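Local coordinates for V-type ATP synthase alpha chain (Nanoarchaeum equitans Kin4-M, PDB 5BN3), which is an A subunit of the V-type ATP synthase alpha/beta family, with ADP bound at a P-loop and neighbouring residues, at residues Y44-E49 and A293-I298. Sequence-based numbering, arbitrary orientation.
Sequences YIQVYE and AREASI
Q46, near the end of strand 42-47, reaches out to E295 in the first turn of helix 293-309, so that the N-terminal beta-barrel domain meets the nucleotide-binding domain. Its CG is tucked between the backbone N and the carbonyl carbon (chi1 69°), and the rest of the chain runs out extended. The amide NE2 gives a nearly straight hydrogen bond to OE1 of E295 (3.2 Å, 167°), reaching that oxygen almost along its C-O axis. The two side chains cross roughly at right angles, yet amide and carboxylate lie nearly coplanar. NE2 of Q46 also donates to OH of Y48 at 2.9 Å, within the same segment, a partner tilted somewhat from the amide plane; two bonds from one nitrogen thus limit rotation of the amide. Y48, just past the strand, supplies the apolar part. The CD1 and CE1 atoms of its ring meet the first turn of the helix: CD1 is 3.6 Å from the backbone N of A293, which sits at the ring edge, and 4.2 Å from CB of the same alanine. Further along the ring, CE1 approaches CB of A296 at 4.0 Å. The ring thus packs against two alanine methyls, while its phenol OH is also hydrogen-bonded to OE1 of E34 on the adjacent strand 31-39. R185 forms a salt bridge with OE1 of E295, the same oxygen that Q46 uses. The arginine would probably favour the ionised form of this buried carboxylate, and the amide N-H of the barrel-domain glutamine adds a second grip on the shared oxygen.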
ATOM      1  N   TYR A  44      -8.654 -31.542  14.353  1.00 52.67           N
ATOM      2  CA  TYR A  44      -7.893 -30.314  14.542  1.00 46.10           C
ATOM      3  C   TYR A  44      -8.265 -29.701  15.883  1.00 37.68           C
ATOM      4  O   TYR A  44      -9.426 -29.367  16.131  1.00 46.23           O
ATOM      5  CB  TYR A  44      -8.132 -29.349  13.378  1.00 50.44           C
ATOM      6  CG  TYR A  44      -7.600 -29.884  12.065  1.00 48.96           C
ATOM      7  CD1 TYR A  44      -8.333 -30.791  11.312  1.00 55.67           C
ATOM      8  CD2 TYR A  44      -6.354 -29.498  11.590  1.00 55.22           C
ATOM      9  CE1 TYR A  44      -7.845 -31.291  10.118  1.00 61.90           C
ATOM     10  CE2 TYR A  44      -5.858 -29.992  10.396  1.00 62.56           C
ATOM     11  CZ  TYR A  44      -6.608 -30.889   9.665  1.00 68.52           C
ATOM     12  OH  TYR A  44      -6.117 -31.382   8.478  1.00 78.37           O
ATOM     13  N   ILE A  45      -7.269 -29.573  16.750  1.00 36.35           N
ATOM     14  CA  ILE A  45      -7.495 -29.208  18.139  1.00 41.56           C
ATOM     15  C   ILE A  45      -6.743 -27.935  18.506  1.00 37.09           C
ATOM     16  O   ILE A  45      -5.528 -27.851  18.309  1.00 38.75           O
ATOM     17  CB  ILE A  45      -7.016 -30.344  19.068  1.00 46.22           C
ATOM     18  CG1 ILE A  45      -7.799 -31.628  18.778  1.00 46.23           C
ATOM     19  CG2 ILE A  45      -7.157 -29.948  20.524  1.00 40.21           C
ATOM     20  CD1 ILE A  45      -7.057 -32.893  19.150  1.00 46.15           C
ATOM     21  N   GLN A  46      -7.454 -26.944  19.035  1.00 37.54           N
ATOM     22  CA  GLN A  46      -6.773 -25.785  19.601  1.00 46.63           C
ATOM     23  C   GLN A  46      -6.543 -26.003  21.096  1.00 36.59           C
ATOM     24  O   GLN A  46      -7.471 -26.315  21.850  1.00 38.86           O
ATOM     25  CB  GLN A  46      -7.498 -24.464  19.294  1.00 41.95           C
ATOM     26  CG  GLN A  46      -8.843 -24.247  19.974  1.00 42.05           C
ATOM     27  CD  GLN A  46      -9.498 -22.952  19.526  1.00 54.86           C
ATOM     28  OE1 GLN A  46      -9.395 -22.565  18.361  1.00 54.69           O
ATOM     29  NE2 GLN A  46     -10.170 -22.274  20.449  1.00 52.08           N
ATOM     30  N   VAL A  47      -5.285 -25.873  21.502  1.00 43.26           N
ATOM     31  CA  VAL A  47      -4.871 -26.177  22.864  1.00 39.06           C
ATOM     32  C   VAL A  47      -4.801 -24.901  23.693  1.00 49.62           C
ATOM     33  O   VAL A  47      -4.214 -23.906  23.264  1.00 40.04           O
ATOM     34  CB  VAL A  47      -3.504 -26.887  22.868  1.00 43.16           C
ATOM     35  CG1 VAL A  47      -3.099 -27.267  24.280  1.00 47.74           C
ATOM     36  CG2 VAL A  47      -3.565 -28.123  21.993  1.00 42.13           C
ATOM     37  N   TYR A  48      -5.404 -24.935  24.879  1.00 40.58           N
ATOM     38  CA  TYR A  48      -5.473 -23.761  25.745  1.00 39.03           C
ATOM     39  C   TYR A  48      -4.311 -23.706  26.732  1.00 36.21           C
ATOM     40  O   TYR A  48      -4.411 -23.104  27.802  1.00 50.01           O
ATOM     41  CB  TYR A  48      -6.814 -23.723  26.478  1.00 45.14           C
ATOM     42  CG  TYR A  48      -7.986 -23.616  25.536  1.00 47.37           C
ATOM     43  CD1 TYR A  48      -8.347 -22.395  24.987  1.00 47.55           C
ATOM     44  CD2 TYR A  48      -8.719 -24.738  25.179  1.00 48.46           C
ATOM     45  CE1 TYR A  48      -9.411 -22.293  24.116  1.00 42.08           C
ATOM     46  CE2 TYR A  48      -9.785 -24.646  24.310  1.00 53.59           C
ATOM     47  CZ  TYR A  48     -10.125 -23.421  23.781  1.00 53.63           C
ATOM     48  OH  TYR A  48     -11.185 -23.322  22.915  1.00 48.24           O
ATOM     49  N   GLU A  49      -3.208 -24.340  26.355  1.00 42.18           N
ATOM     50  CA  GLU A  49      -1.987 -24.310  27.147  1.00 40.89           C
ATOM     51  C   GLU A  49      -0.790 -24.349  26.208  1.00 52.18           C
ATOM     52  O   GLU A  49      -0.947 -24.601  25.012  1.00 52.26           O
ATOM     53  CB  GLU A  49      -1.953 -25.479  28.136  1.00 57.34           C
ATOM     54  CG  GLU A  49      -2.174 -25.063  29.586  1.00 71.37           C
ATOM     55  CD  GLU A  49      -3.208 -25.913  30.300  1.00 84.37           C
ATOM     56  OE1 GLU A  49      -3.831 -26.779  29.648  1.00 84.96           O
ATOM     57  OE2 GLU A  49      -3.402 -25.712  31.517  1.00 81.44           O
ATOM     58  N   ALA A 293      -6.652 -19.207  24.750  1.00 33.20           N
ATOM     59  CA  ALA A 293      -7.479 -18.959  25.923  1.00 36.61           C
ATOM     60  C   ALA A 293      -8.074 -17.549  25.918  1.00 42.18           C
ATOM     61  O   ALA A 293      -8.953 -17.241  26.724  1.00 33.99           O
ATOM     62  CB  ALA A 293      -6.684 -19.198  27.186  1.00 39.84           C
ATOM     63  N   ARG A 294      -7.587 -16.694  25.019  1.00 31.56           N
ATOM     64  CA  ARG A 294      -8.176 -15.368  24.828  1.00 33.92           C
ATOM     65  C   ARG A 294      -9.591 -15.492  24.292  1.00 32.69           C
ATOM     66  O   ARG A 294     -10.490 -14.766  24.715  1.00 37.35           O
ATOM     67  CB  ARG A 294      -7.347 -14.535  23.847  1.00 32.95           C
ATOM     68  CG  ARG A 294      -5.968 -14.154  24.337  1.00 36.80           C
ATOM     69  CD  ARG A 294      -5.257 -13.290  23.313  1.00 34.30           C
ATOM     70  NE  ARG A 294      -3.832 -13.166  23.607  1.00 28.38           N
ATOM     71  CZ  ARG A 294      -2.946 -12.614  22.788  1.00 33.04           C
ATOM     72  NH1 ARG A 294      -3.339 -12.128  21.618  1.00 29.36           N
ATOM     73  NH2 ARG A 294      -1.673 -12.549  23.138  1.00 35.79           N
ATOM     74  N   GLU A 295      -9.783 -16.401  23.341  1.00 34.50           N
ATOM     75  CA  GLU A 295     -11.113 -16.648  22.800  1.00 34.62           C
ATOM     76  C   GLU A 295     -12.017 -17.185  23.898  1.00 41.45           C
ATOM     77  O   GLU A 295     -13.165 -16.764  24.032  1.00 37.70           O
ATOM     78  CB  GLU A 295     -11.063 -17.631  21.627  1.00 39.06           C
ATOM     79  CG  GLU A 295     -12.441 -18.049  21.142  1.00 47.39           C
ATOM     80  CD  GLU A 295     -12.428 -18.660  19.758  1.00 59.86           C
ATOM     81  OE1 GLU A 295     -11.977 -19.817  19.614  1.00 56.99           O
ATOM     82  OE2 GLU A 295     -12.884 -17.985  18.812  1.00 59.37           O
ATOM     83  N   ALA A 296     -11.485 -18.105  24.693  1.00 36.10           N
ATOM     84  CA  ALA A 296     -12.242 -18.688  25.792  1.00 40.46           C
ATOM     85  C   ALA A 296     -12.688 -17.621  26.787  1.00 41.69           C
ATOM     86  O   ALA A 296     -13.828 -17.632  27.242  1.00 38.40           O
ATOM     87  CB  ALA A 296     -11.422 -19.752  26.490  1.00 42.80           C
ATOM     88  N   SER A 297     -11.791 -16.693  27.109  1.00 33.66           N
ATOM     89  CA  SER A 297     -12.088 -15.642  28.083  1.00 33.82           C
ATOM     90  C   SER A 297     -13.245 -14.740  27.643  1.00 33.06           C
ATOM     91  O   SER A 297     -14.020 -14.264  28.474  1.00 36.59           O
ATOM     92  CB  SER A 297     -10.844 -14.795  28.350  1.00 39.34           C
ATOM     93  OG  SER A 297     -10.530 -13.987  27.230  1.00 46.42           O
ATOM     94  N   ILE A 298     -13.351 -14.507  26.338  1.00 32.79           N
ATOM     95  CA  ILE A 298     -14.419 -13.680  25.778  1.00 33.25           C
ATOM     96  C   ILE A 298     -15.791 -14.352  25.914  1.00 38.47           C
ATOM     97  O   ILE A 298     -16.753 -13.738  26.381  1.00 33.06           O
ATOM     98  CB  ILE A 298     -14.149 -13.367  24.291  1.00 33.77           C
ATOM     99  CG1 ILE A 298     -12.981 -12.381  24.148  1.00 37.09           C
ATOM    100  CG2 ILE A 298     -15.390 -12.807  23.626  1.00 34.84           C
ATOM    101  CD1 ILE A 298     -13.270 -10.996  24.710  1.00 42.11           C
TER